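Local coordinates for DUF1116 domain-containing protein (Enterococcus faecalis, PDB 3CLQ), which is of unknown function but belongs to the family of the oxamate carbamoyltransferase subunit AllG, and may therefore serve a related carbamoyl-transfer reaction, at residues B[43-48]-B[90-95]; B[49-54]-B[259-264]; B[70-75]-B[111-116]; B[131-136]-B[150-155]. All coordinates share one frame; numbering follows the deposited sequence.

Interaction 1. Residues B[43-48]-B[90-95]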
loop_
_atom_site.group_PDB
_atom_site.type_symbol
_atom_site.label_atom_id
_atom_site.label_comp_id
_atom_site.label_asym_id
_atom_site.label_seq_id
_atom_site.Cartn_x
_atom_site.Cartn_y
_atom_site.Cartn_z
ATOM N N GLU B 43 -0.820 15.813 -36.557
ATOM C CA GLU B 43 0.597 15.566 -36.290
ATOM C C GLU B 43 1.348 16.822 -35.861
ATOM O O GLU B 43 2.465 16.748 -35.355
ATOM C CB GLU B 43 1.285 14.916 -37.492
ATOM C CG GLU B 43 2.553 14.152 -37.089
ATOM C CD GLU B 43 2.875 12.990 -38.024
ATOM O OE1 GLU B 43 3.038 13.225 -39.255
ATOM O OE2 GLU B 43 2.968 11.844 -37.510
ATOM N N THR B 44 0.721 17.972 -36.072
ATOM C CA THR B 44 1.320 19.251 -35.727
ATOM C C THR B 44 0.566 19.859 -34.541
ATOM O O THR B 44 0.470 21.079 -34.405
ATOM C CB THR B 44 1.315 20.224 -36.940
ATOM O OG1 THR B 44 -0.022 20.649 -37.227
ATOM C CG2 THR B 44 1.891 19.542 -38.178
ATOM N N THR B 45 0.035 19.002 -33.682
ATOM C CA THR B 45 -0.781 19.457 -32.576
ATOM C C THR B 45 -0.066 19.083 -31.307
ATOM O O THR B 45 0.310 17.927 -31.148
ATOM C CB THR B 45 -2.136 18.724 -32.551
ATOM O OG1 THR B 45 -3.093 19.438 -33.333
ATOM C CG2 THR B 45 -2.664 18.634 -31.149
ATOM N N ILE B 46 0.155 20.028 -30.399
ATOM C CA ILE B 46 0.662 19.601 -29.101
ATOM C C ILE B 46 -0.051 20.204 -27.896
ATOM O O ILE B 46 -0.443 21.379 -27.902
ATOM C CB ILE B 46 2.213 19.602 -28.983
ATOM C CG1 ILE B 46 2.755 20.928 -28.524
ATOM C CG2 ILE B 46 2.887 19.178 -30.288
ATOM C CD1 ILE B 46 4.255 20.904 -28.561
ATOM N N LEU B 47 -0.247 19.345 -26.891
ATOM C CA LEU B 47 -1.071 19.638 -25.730
ATOM C C LEU B 47 -0.222 19.968 -24.529
ATOM O O LEU B 47 0.882 19.451 -24.376
ATOM C CB LEU B 47 -1.954 18.435 -25.383
ATOM C CG LEU B 47 -2.533 17.713 -26.597
ATOM C CD1 LEU B 47 -3.595 16.717 -26.203
ATOM C CD2 LEU B 47 -3.095 18.732 -27.590
ATOM N N HIS B 48 -0.777 20.802 -23.660
ATOM C CA HIS B 48 -0.104 21.270 -22.457
ATOM C C HIS B 48 -1.109 21.237 -21.298
ATOM O O HIS B 48 -2.308 21.084 -21.524
ATOM C CB HIS B 48 0.356 22.715 -22.693
ATOM C CG HIS B 48 -0.755 23.635 -23.092
ATOM N ND1 HIS B 48 -1.541 24.297 -22.175
ATOM C CD2 HIS B 48 -1.224 23.996 -24.312
ATOM C CE1 HIS B 48 -2.443 25.030 -22.809
ATOM N NE2 HIS B 48 -2.272 24.866 -24.108
ATOM N N ALA B 90 2.821 27.243 -37.414
ATOM C CA ALA B 90 2.624 25.836 -37.812
ATOM C C ALA B 90 2.277 24.843 -36.689
ATOM O O ALA B 90 2.449 23.639 -36.863
ATOM C CB ALA B 90 3.847 25.328 -38.589
ATOM N N ILE B 91 1.804 25.321 -35.542
ATOM C CA ILE B 91 1.422 24.394 -34.475
ATOM C C ILE B 91 0.154 24.827 -33.740
ATOM O O ILE B 91 -0.037 26.013 -33.452
ATOM C CB ILE B 91 2.564 24.195 -33.465
ATOM C CG1 ILE B 91 3.807 23.643 -34.179
ATOM C CG2 ILE B 91 2.128 23.275 -32.359
ATOM C CD1 ILE B 91 4.969 23.450 -33.207
ATOM N N THR B 92 -0.722 23.868 -33.465
ATOM C CA THR B 92 -1.919 24.131 -32.680
ATOM C C THR B 92 -1.645 23.744 -31.222
ATOM O O THR B 92 -1.434 22.570 -30.897
ATOM C CB THR B 92 -3.149 23.347 -33.222
ATOM O OG1 THR B 92 -3.437 23.755 -34.562
ATOM C CG2 THR B 92 -4.385 23.571 -32.346
ATOM N N PHE B 93 -1.622 24.747 -30.354
ATOM C CA PHE B 93 -1.405 24.520 -28.941
ATOM C C PHE B 93 -2.743 24.576 -28.277
ATOM O O PHE B 93 -3.403 25.616 -28.281
ATOM C CB PHE B 93 -0.517 25.600 -28.340
ATOM C CG PHE B 93 0.890 25.554 -28.829
ATOM C CD1 PHE B 93 1.831 24.760 -28.189
ATOM C CD2 PHE B 93 1.275 26.291 -29.957
ATOM C CE1 PHE B 93 3.138 24.716 -28.645
ATOM C CE2 PHE B 93 2.567 26.248 -30.422
ATOM C CZ PHE B 93 3.506 25.471 -29.773
ATOM N N SER B 94 -3.161 23.461 -27.704
ATOM C CA SER B 94 -4.383 23.512 -26.950
ATOM C C SER B 94 -4.286 22.611 -25.754
ATOM O O SER B 94 -3.490 21.667 -25.752
ATOM C CB SER B 94 -5.607 23.213 -27.835
ATOM O OG SER B 94 -5.619 21.880 -28.289
ATOM N N PRO B 95 -5.065 22.930 -24.711
ATOM C CA PRO B 95 -5.058 22.220 -23.424
ATOM C C PRO B 95 -5.489 20.762 -23.520
ATOM O O PRO B 95 -6.364 20.407 -24.320
ATOM C CB PRO B 95 -6.074 23.003 -22.579
ATOM C CG PRO B 95 -6.203 24.334 -23.237
ATOM C CD PRO B 95 -5.998 24.070 -24.710
#
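The imidazole of His48 lies against Pro95, whose CA stands over one face of the ring, toward the rim, in a CH-pi contact 4.0 Å from the ring centroid, while the carbonyl carbon of Phe93 sits at the ring edge, near its plane. The His48 and Pro95 side chains lie side by side, Pro95 CG 3.8 Å from His48 CE1. With CG between its backbone N and carbonyl carbon (chi1 56°), His48 brings its ring over to the Ser94-Pro95 peptide. Phe93 has Ile91 CG2 over one face, toward the rim, and Ile46 CG1 approaches its CE1 obliquely at 3.8 Å; Ile46 and Phe93 point the same way from adjacent strands. On the opposite face of the sheet Thr45 and Thr92 are paired, the hydroxyl of Thr45 bonding to Thr42 OG1. Two backbone bonds hold the register, Thr92 N to Thr44 O at 3.2 Å and Ile46 N to Thr92 O at 3.0 Å, and a weak one follows from Ser94 N to Ile46 O. Helix 60-73 lies over the face of Ile46 and Phe93, with Val66 touching both side chains. Two adjacent parallel strands, linked through helices 60-73 and 79-87 with the first packed on one face, form a beta-alpha-beta unit.

Interaction 2. Residues B[49-54]-B[259-264]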
loop_
_atom_site.group_PDB
_atom_site.type_symbol
_atom_site.label_atom_id
_atom_site.label_comp_id
_atom_site.label_asym_id
_atom_site.label_seq_id
_atom_site.Cartn_x
_atom_site.Cartn_y
_atom_site.Cartn_z
ATOM N N ALA B 49 -0.634 21.425 -20.068
ATOM C CA ALA B 49 -1.531 21.554 -18.919
ATOM C C ALA B 49 -2.184 22.951 -18.804
ATOM O O ALA B 49 -1.761 23.892 -19.473
ATOM C CB ALA B 49 -0.795 21.206 -17.632
ATOM N N GLY B 50 -3.207 23.066 -17.944
ATOM C CA GLY B 50 -3.841 24.356 -17.628
ATOM C C GLY B 50 -4.757 24.875 -18.724
ATOM O O GLY B 50 -4.996 24.179 -19.699
ATOM N N PRO B 51 -5.283 26.098 -18.566
ATOM C CA PRO B 51 -6.215 26.718 -19.511
ATOM C C PRO B 51 -5.514 27.319 -20.731
ATOM O O PRO B 51 -4.297 27.475 -20.718
ATOM C CB PRO B 51 -6.842 27.826 -18.676
ATOM C CG PRO B 51 -5.728 28.251 -17.814
ATOM C CD PRO B 51 -5.030 26.972 -17.417
ATOM N N PRO B 52 -6.283 27.674 -21.779
ATOM C CA PRO B 52 -5.682 28.084 -23.048
ATOM C C PRO B 52 -4.616 29.152 -22.847
ATOM O O PRO B 52 -4.770 30.041 -22.003
ATOM C CB PRO B 52 -6.867 28.626 -23.848
ATOM C CG PRO B 52 -8.023 27.901 -23.328
ATOM C CD PRO B 52 -7.753 27.707 -21.844
ATOM N N ILE B 53 -3.532 29.038 -23.608
ATOM C CA ILE B 53 -2.393 29.943 -23.484
ATOM C C ILE B 53 -1.518 29.864 -24.737
ATOM O O ILE B 53 -1.067 28.795 -25.131
ATOM C CB ILE B 53 -1.551 29.613 -22.226
ATOM C CG1 ILE B 53 -0.456 30.652 -22.002
ATOM C CG2 ILE B 53 -0.950 28.218 -22.340
ATOM C CD1 ILE B 53 -0.022 30.775 -20.577
ATOM N N THR B 54 -1.287 30.992 -25.377
ATOM C CA THR B 54 -0.376 30.988 -26.509
ATOM C C THR B 54 1.024 30.585 -26.057
ATOM O O THR B 54 1.317 30.576 -24.863
ATOM C CB THR B 54 -0.322 32.346 -27.196
ATOM O OG1 THR B 54 0.009 33.336 -26.223
ATOM C CG2 THR B 54 -1.667 32.675 -27.796
ATOM N N THR B 259 -13.346 21.042 -13.341
ATOM C CA THR B 259 -11.944 21.134 -13.733
ATOM C C THR B 259 -11.228 22.175 -12.842
ATOM O O THR B 259 -11.717 23.304 -12.651
ATOM C CB THR B 259 -11.799 21.656 -15.206
ATOM O OG1 THR B 259 -12.324 20.707 -16.144
ATOM C CG2 THR B 259 -10.336 21.955 -15.546
HETATM N N MSE B 260 -10.071 21.825 -12.309
HETATM C CA MSE B 260 -9.188 22.836 -11.772
HETATM C C MSE B 260 -7.851 22.526 -12.387
HETATM O O MSE B 260 -7.400 21.380 -12.338
HETATM C CB MSE B 260 -9.117 22.810 -10.245
HETATM C CG MSE B 260 -10.359 23.349 -9.569
HETATM SE SE MSE B 260 -10.205 23.587 -7.607
HETATM C CE MSE B 260 -9.519 21.774 -7.264
ATOM N N CYS B 261 -7.231 23.530 -13.000
ATOM C CA CYS B 261 -5.959 23.305 -13.661
ATOM C C CYS B 261 -5.175 24.589 -13.789
ATOM O O CYS B 261 -5.717 25.684 -13.638
ATOM C CB CYS B 261 -6.156 22.669 -15.034
ATOM S SG CYS B 261 -7.103 23.691 -16.155
ATOM N N ARG B 262 -3.884 24.443 -14.058
ATOM C CA ARG B 262 -3.006 25.592 -14.135
ATOM C C ARG B 262 -1.880 25.312 -15.123
ATOM O O ARG B 262 -1.549 24.155 -15.381
ATOM C CB ARG B 262 -2.455 25.946 -12.753
ATOM C CG ARG B 262 -2.002 24.768 -11.974
ATOM C CD ARG B 262 -3.105 24.221 -11.094
ATOM N NE ARG B 262 -2.530 23.599 -9.907
ATOM C CZ ARG B 262 -2.184 22.313 -9.823
ATOM N NH1 ARG B 262 -1.639 21.838 -8.710
ATOM N NH2 ARG B 262 -2.379 21.499 -10.849
ATOM N N ASN B 263 -1.325 26.384 -15.689
ATOM C CA ASN B 263 -0.271 26.295 -16.701
ATOM C C ASN B 263 0.970 27.111 -16.344
ATOM O O ASN B 263 1.703 27.539 -17.227
ATOM C CB ASN B 263 -0.795 26.721 -18.087
ATOM C CG ASN B 263 -1.330 28.141 -18.103
ATOM O OD1 ASN B 263 -0.910 28.988 -17.319
ATOM N ND2 ASN B 263 -2.271 28.402 -18.992
ATOM N N GLY B 264 1.192 27.341 -15.054
ATOM C CA GLY B 264 2.390 28.025 -14.603
ATOM C C GLY B 264 2.231 29.524 -14.653
ATOM O O GLY B 264 3.099 30.260 -14.169
#
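Asn263 reaches across to Pro51 with its amide, ND2 giving a hydrogen bond to Pro51 O at 2.8 Å. The bond is bent, with 132° at the hydrogen, yet the acceptor lies close to the plane of the amide. The same nitrogen is wrapped by apolar atoms: Pro51 CD is 3.5 Å from Asn263 ND2, the two side chains crossing at about a right angle, and Ile53 comes from the opposite direction with its CB also 3.5 Å from ND2. Asn263 carries CG between its backbone N and carbonyl carbon (chi1 59°), which turns the amide toward the loop. Beside it, Gly50 makes the closest backbone approach, its CA 3.2 Å from Arg262 O. Having no side chain, Gly50 can press directly on the strand, and its CA meets Cys261 SG at 3.6 Å.

The second shell fixes both partners. Gly50 N bonds to Asp306 OD2. The side chain of Arg262 leaves on the far side of the strand, where its NE forms a salt bridge with Asp303. Asn263 OD1 accepts from the backbone N of both Val265 and Glu266, which fixes the rotation of the amide and leaves ND2 directed at Pro51. Asn263 thereby forms an Asx turn in the tight loop joining strands 257-263 and 266-271, a beta-hairpin onto whose end the 49-54 loop is fastened.

Interaction 3. Residues B[70-75]-B[111-116]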
loop_
_atom_site.group_PDB
_atom_site.type_symbol
_atom_site.label_atom_id
_atom_site.label_comp_id
_atom_site.label_asym_id
_atom_site.label_seq_id
_atom_site.Cartn_x
_atom_site.Cartn_y
_atom_site.Cartn_z
ATOM N N LEU B 70 9.021 18.724 -29.432
ATOM C CA LEU B 70 9.186 18.945 -30.850
ATOM C C LEU B 70 10.375 18.168 -31.398
ATOM O O LEU B 70 10.287 17.556 -32.467
ATOM C CB LEU B 70 9.300 20.441 -31.140
ATOM C CG LEU B 70 8.070 21.166 -31.727
ATOM C CD1 LEU B 70 6.801 20.317 -31.805
ATOM C CD2 LEU B 70 7.794 22.472 -31.004
ATOM N N VAL B 71 11.480 18.164 -30.659
ATOM C CA VAL B 71 12.641 17.406 -31.103
ATOM C C VAL B 71 12.302 15.928 -31.202
ATOM O O VAL B 71 12.677 15.262 -32.158
ATOM C CB VAL B 71 13.878 17.632 -30.205
ATOM C CG1 VAL B 71 15.002 16.637 -30.569
ATOM C CG2 VAL B 71 14.379 19.072 -30.357
ATOM N N PHE B 72 11.578 15.422 -30.208
ATOM C CA PHE B 72 11.151 14.027 -30.201
ATOM C C PHE B 72 10.219 13.694 -31.383
ATOM O O PHE B 72 10.478 12.752 -32.143
ATOM C CB PHE B 72 10.524 13.693 -28.848
ATOM C CG PHE B 72 9.587 12.519 -28.872
ATOM C CD1 PHE B 72 10.072 11.227 -28.728
ATOM C CD2 PHE B 72 8.214 12.714 -29.004
ATOM C CE1 PHE B 72 9.211 10.151 -28.731
ATOM C CE2 PHE B 72 7.353 11.647 -29.019
ATOM C CZ PHE B 72 7.851 10.358 -28.880
ATOM N N GLU B 73 9.153 14.477 -31.540
ATOM C CA GLU B 73 8.244 14.308 -32.671
ATOM C C GLU B 73 8.982 14.395 -34.000
ATOM O O GLU B 73 8.559 13.796 -34.988
ATOM C CB GLU B 73 7.115 15.334 -32.630
ATOM C CG GLU B 73 6.097 15.064 -31.540
ATOM C CD GLU B 73 5.373 13.728 -31.712
ATOM O OE1 GLU B 73 5.104 13.333 -32.872
ATOM O OE2 GLU B 73 5.060 13.076 -30.683
ATOM N N GLY B 74 10.093 15.131 -34.000
ATOM C CA GLY B 74 10.975 15.218 -35.152
ATOM C C GLY B 74 10.626 16.420 -35.991
ATOM O O GLY B 74 10.861 16.434 -37.203
ATOM N N LEU B 75 10.063 17.436 -35.344
ATOM C CA LEU B 75 9.644 18.648 -36.049
ATOM C C LEU B 75 10.700 19.770 -35.988
ATOM O O LEU B 75 10.582 20.784 -36.672
ATOM C CB LEU B 75 8.270 19.121 -35.548
ATOM C CG LEU B 75 7.129 18.099 -35.693
ATOM C CD1 LEU B 75 5.811 18.635 -35.140
ATOM C CD2 LEU B 75 6.954 17.668 -37.141
ATOM N N PRO B 111 1.724 13.832 -30.426
ATOM C CA PRO B 111 1.142 12.692 -31.136
ATOM C C PRO B 111 1.776 11.332 -30.863
ATOM O O PRO B 111 1.045 10.335 -30.798
ATOM C CB PRO B 111 1.334 13.066 -32.588
ATOM C CG PRO B 111 1.222 14.543 -32.588
ATOM C CD PRO B 111 1.799 15.023 -31.290
ATOM N N ASN B 112 3.101 11.275 -30.696
ATOM C CA ASN B 112 3.788 9.978 -30.521
ATOM C C ASN B 112 4.116 9.528 -29.093
ATOM O O ASN B 112 4.766 8.497 -28.891
ATOM C CB ASN B 112 5.015 9.893 -31.415
ATOM C CG ASN B 112 4.644 9.868 -32.860
ATOM O OD1 ASN B 112 4.040 8.906 -33.332
ATOM N ND2 ASN B 112 4.964 10.933 -33.572
HETATM N N MSE B 113 3.660 10.285 -28.104
HETATM C CA MSE B 113 3.714 9.796 -26.743
HETATM C C MSE B 113 2.591 8.801 -26.542
HETATM O O MSE B 113 1.540 8.919 -27.172
HETATM C CB MSE B 113 3.595 10.938 -25.752
HETATM C CG MSE B 113 4.830 11.779 -25.743
HETATM SE SE MSE B 113 4.596 13.426 -24.746
HETATM C CE MSE B 113 5.567 14.580 -25.974
ATOM N N TYR B 114 2.822 7.812 -25.682
ATOM C CA TYR B 114 1.779 6.867 -25.339
ATOM C C TYR B 114 0.922 7.451 -24.235
ATOM O O TYR B 114 1.438 8.150 -23.363
ATOM C CB TYR B 114 2.387 5.536 -24.920
ATOM C CG TYR B 114 2.536 4.626 -26.085
ATOM C CD1 TYR B 114 3.589 4.789 -26.985
ATOM C CD2 TYR B 114 1.599 3.634 -26.334
ATOM C CE1 TYR B 114 3.711 3.960 -28.114
ATOM C CE2 TYR B 114 1.714 2.798 -27.442
ATOM C CZ TYR B 114 2.767 2.975 -28.328
ATOM O OH TYR B 114 2.877 2.166 -29.421
ATOM N N VAL B 115 -0.382 7.185 -24.294
ATOM C CA VAL B 115 -1.324 7.616 -23.254
ATOM C C VAL B 115 -2.135 6.438 -22.698
ATOM O O VAL B 115 -2.335 5.462 -23.410
ATOM C CB VAL B 115 -2.302 8.718 -23.774
ATOM C CG1 VAL B 115 -1.581 10.034 -23.957
ATOM C CG2 VAL B 115 -2.987 8.292 -25.083
ATOM N N HIS B 116 -2.566 6.527 -21.426
ATOM C CA HIS B 116 -3.571 5.603 -20.846
ATOM C C HIS B 116 -4.889 5.809 -21.569
ATOM O O HIS B 116 -5.285 6.943 -21.802
ATOM C CB HIS B 116 -3.894 5.932 -19.381
ATOM C CG HIS B 116 -2.721 5.928 -18.463
ATOM N ND1 HIS B 116 -1.662 6.799 -18.601
ATOM C CD2 HIS B 116 -2.477 5.213 -17.341
ATOM C CE1 HIS B 116 -0.791 6.581 -17.628
ATOM N NE2 HIS B 116 -1.263 5.626 -16.852
#
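Glu73 and Asn112 meet through a carboxylate and an amide whose planes are only 11° apart. Asn112 ND2 donates to the syn side of Glu73 OE1 at 2.5 Å, a short bond that is bent to 134° at the hydrogen, with the donor tilted out of the carboxylate plane. Glu73 OE2 appears to take the backbone N of Asn112 at 2.7 Å, but its place is unsure and this bond is doubtful. The chain of Glu73 bends at chi2 (-62°), which folds the carboxylate over to the loop. At the far end of the amide, Asn112 OD1 accepts from Lys33 NZ, so both polar atoms of this side chain are engaged.

Glu73 ends helix 60-73, which closes in a Schellman motif with Gly74 as C-prime: Leu75 N bonds to Leu70 O and Gly74 N to Val71 O. Gly74 N also reaches Leu70 O, from the opposite face of its plane. Phe72, one residue before Glu73, turns the edge of its ring to the backbone of Asn112, with CZ at 3.6 Å from Asn112 O and CE2 at 3.8 Å from Asn112 CB and 4.1 Å from Met113 CG. Backbone hydrogen bonds between Pro111 and Ile35 and between Met113 and Ala34 tie the approach to strand 114-120 to helix 34-37, while Leu152 and Ile153 of helix 146-168 also pack on Phe72.

Interaction 4. Residues B[131-136]-B[150-155]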
loop_
_atom_site.group_PDB
_atom_site.type_symbol
_atom_site.label_atom_id
_atom_site.label_comp_id
_atom_site.label_asym_id
_atom_site.label_seq_id
_atom_site.Cartn_x
_atom_site.Cartn_y
_atom_site.Cartn_z
ATOM N N LEU B 131 2.145 8.965 -19.795
ATOM C CA LEU B 131 2.795 8.158 -18.793
ATOM C C LEU B 131 3.835 8.955 -18.032
ATOM O O LEU B 131 4.376 9.937 -18.525
ATOM C CB LEU B 131 3.472 6.964 -19.449
ATOM C CG LEU B 131 2.560 5.831 -19.908
ATOM C CD1 LEU B 131 1.529 6.350 -20.907
ATOM C CD2 LEU B 131 3.402 4.743 -20.535
ATOM N N SER B 132 4.113 8.514 -16.816
ATOM C CA SER B 132 5.257 8.998 -16.084
ATOM C C SER B 132 6.539 8.537 -16.769
ATOM O O SER B 132 6.780 7.340 -16.933
ATOM C CB SER B 132 5.214 8.465 -14.650
ATOM O OG SER B 132 6.494 8.495 -14.041
ATOM N N GLU B 133 7.352 9.487 -17.198
ATOM C CA GLU B 133 8.767 9.209 -17.382
ATOM C C GLU B 133 9.113 9.036 -15.930
ATOM O O GLU B 133 8.292 9.396 -15.085
ATOM C CB GLU B 133 9.417 10.435 -17.967
ATOM C CG GLU B 133 8.547 11.061 -19.036
ATOM C CD GLU B 133 8.917 12.500 -19.326
ATOM O OE1 GLU B 133 8.148 13.391 -18.890
ATOM O OE2 GLU B 133 9.969 12.739 -19.983
ATOM N N GLN B 134 10.232 8.452 -15.546
ATOM C CA GLN B 134 10.229 8.118 -14.105
ATOM C C GLN B 134 11.272 8.831 -13.265
ATOM O O GLN B 134 11.290 8.694 -12.047
ATOM C CB GLN B 134 10.236 6.599 -13.869
ATOM C CG GLN B 134 8.879 5.915 -14.067
ATOM C CD GLN B 134 8.117 5.672 -12.745
ATOM O OE1 GLN B 134 8.368 4.696 -12.023
ATOM N NE2 GLN B 134 7.188 6.568 -12.432
ATOM N N LEU B 135 12.136 9.601 -13.913
ATOM C CA LEU B 135 13.249 10.224 -13.204
ATOM C C LEU B 135 12.916 11.638 -12.683
ATOM O O LEU B 135 11.763 12.092 -12.772
ATOM C CB LEU B 135 14.521 10.221 -14.083
ATOM C CG LEU B 135 15.501 9.033 -13.953
ATOM C CD1 LEU B 135 16.465 9.186 -12.741
ATOM C CD2 LEU B 135 14.789 7.661 -13.927
ATOM N N ALA B 136 13.929 12.300 -12.112
ATOM C CA ALA B 136 13.834 13.700 -11.717
ATOM C C ALA B 136 14.213 14.611 -12.904
ATOM O O ALA B 136 13.620 15.679 -13.083
ATOM C CB ALA B 136 14.708 13.974 -10.517
ATOM N N ASP B 150 16.017 10.544 -25.633
ATOM C CA ASP B 150 16.235 9.098 -25.669
ATOM C C ASP B 150 15.183 8.312 -24.864
ATOM O O ASP B 150 14.577 7.373 -25.383
ATOM C CB ASP B 150 17.617 8.740 -25.131
ATOM C CG ASP B 150 18.732 9.334 -25.939
ATOM O OD1 ASP B 150 18.681 9.296 -27.186
ATOM O OD2 ASP B 150 19.684 9.842 -25.322
ATOM N N ARG B 151 14.984 8.670 -23.600
ATOM C CA ARG B 151 13.982 7.989 -22.788
ATOM C C ARG B 151 12.572 8.084 -23.369
ATOM O O ARG B 151 11.807 7.120 -23.318
ATOM C CB ARG B 151 13.961 8.523 -21.372
ATOM C CG ARG B 151 12.905 7.835 -20.487
ATOM C CD ARG B 151 13.106 8.287 -19.080
ATOM N NE ARG B 151 14.511 8.646 -18.945
ATOM C CZ ARG B 151 15.338 8.164 -18.025
ATOM N NH1 ARG B 151 14.905 7.308 -17.093
ATOM N NH2 ARG B 151 16.602 8.569 -18.022
ATOM N N LEU B 152 12.223 9.251 -23.899
ATOM C CA LEU B 152 10.960 9.413 -24.597
ATOM C C LEU B 152 10.803 8.429 -25.767
ATOM O O LEU B 152 9.704 7.923 -26.020
ATOM C CB LEU B 152 10.827 10.840 -25.125
ATOM C CG LEU B 152 10.151 11.859 -24.221
ATOM C CD1 LEU B 152 8.983 12.437 -24.987
ATOM C CD2 LEU B 152 9.629 11.236 -22.938
ATOM N N ILE B 153 11.896 8.183 -26.490
ATOM C CA ILE B 153 11.888 7.255 -27.626
ATOM C C ILE B 153 11.808 5.802 -27.164
ATOM O O ILE B 153 11.106 4.981 -27.758
ATOM C CB ILE B 153 13.126 7.457 -28.524
ATOM C CG1 ILE B 153 13.028 8.802 -29.233
ATOM C CG2 ILE B 153 13.258 6.335 -29.551
ATOM C CD1 ILE B 153 14.342 9.308 -29.720
ATOM N N TRP B 154 12.528 5.504 -26.089
ATOM C CA TRP B 154 12.465 4.207 -25.445
ATOM C C TRP B 154 11.031 3.911 -25.018
ATOM O O TRP B 154 10.514 2.818 -25.232
ATOM C CB TRP B 154 13.393 4.193 -24.239
ATOM C CG TRP B 154 13.405 2.893 -23.498
ATOM C CD1 TRP B 154 14.200 1.814 -23.748
ATOM C CD2 TRP B 154 12.594 2.541 -22.368
ATOM N NE1 TRP B 154 13.927 0.808 -22.852
ATOM C CE2 TRP B 154 12.946 1.231 -21.993
ATOM C CE3 TRP B 154 11.600 3.203 -21.643
ATOM C CZ2 TRP B 154 12.338 0.571 -20.928
ATOM C CZ3 TRP B 154 11.000 2.541 -20.581
ATOM C CH2 TRP B 154 11.371 1.246 -20.238
HETATM N N MSE B 155 10.378 4.898 -24.434
HETATM C CA MSE B 155 8.992 4.723 -24.014
HETATM C C MSE B 155 8.005 4.550 -25.165
HETATM O O MSE B 155 6.934 3.983 -24.983
HETATM C CB MSE B 155 8.555 5.890 -23.156
HETATM C CG MSE B 155 9.311 5.982 -21.865
HETATM SE SE MSE B 155 8.720 7.575 -20.951
HETATM C CE MSE B 155 7.071 6.922 -20.114
#
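Glu133 has its carboxylate held within its own loop, OE2 accepting from Leu139 N and OE1 more weakly from Arg140 N, and it is this tied-down group that Leu152 touches, its CD2 lying 3.3 Å from Glu133 OE2. The side chain is extended beyond CG and crosses Leu152 obliquely. Arg151, one residue before Leu152, keeps its NE 6.2 Å from Glu133 OE2, too far for a salt bridge; the attraction between these opposite charges is probably modest, and the carboxylate is satisfied mainly by backbone amides.

Met155, present as selenomethionine, fills the middle of the interface. Its chain runs out from the helix and bends at chi3 (82°), so that the selenium lies 4.0 Å from Glu133 CG while the terminal methyl turns to the start of the loop. There Met155 CE rests 3.7 Å from Leu131 CB and 3.2 Å from Ser132 O. Glu133 and Met155 cross at about a right angle. One helical turn earlier, Arg151 extends with CG anti to its backbone N (chi1 179°) and then kinks at chi3, presenting a guanidinium face to Leu135. Leu135 CB lies over that face, and its CD2 comes to 3.2 Å from Arg151 NH1.

Arg151 and Met155 thus project from one side of helix 146-168, with Leu152 at their flank also touching Phe72 of helix 60-73. The irregular loop leaving strand 126-130 packs in this way against helix 146-168, the next helix in the chain.

In the fold
The four contacts form a connected chain. The 49-54 loop continues strand 45-48, and interaction 2 also touches strand 92-95 of interaction 1, Pro95 CB lying 3.3 Å from Gly50 O. Interaction 1 also meets interaction 3, with centres 11 Å apart and Thr45 O 3.3 Å from Pro111 CD; helix 60-73 is shared between them, covering the parallel strands and ending at Glu73. Interaction 3 in turn adjoins interaction 4, where Phe72 CE1 lies 3.5 Å from Leu152 O. Interactions 2 and 4 stand farthest apart, about 23 Å between centres, without touching. Interactions 3 and 4 both lie within the long loop that interaction 2 closes.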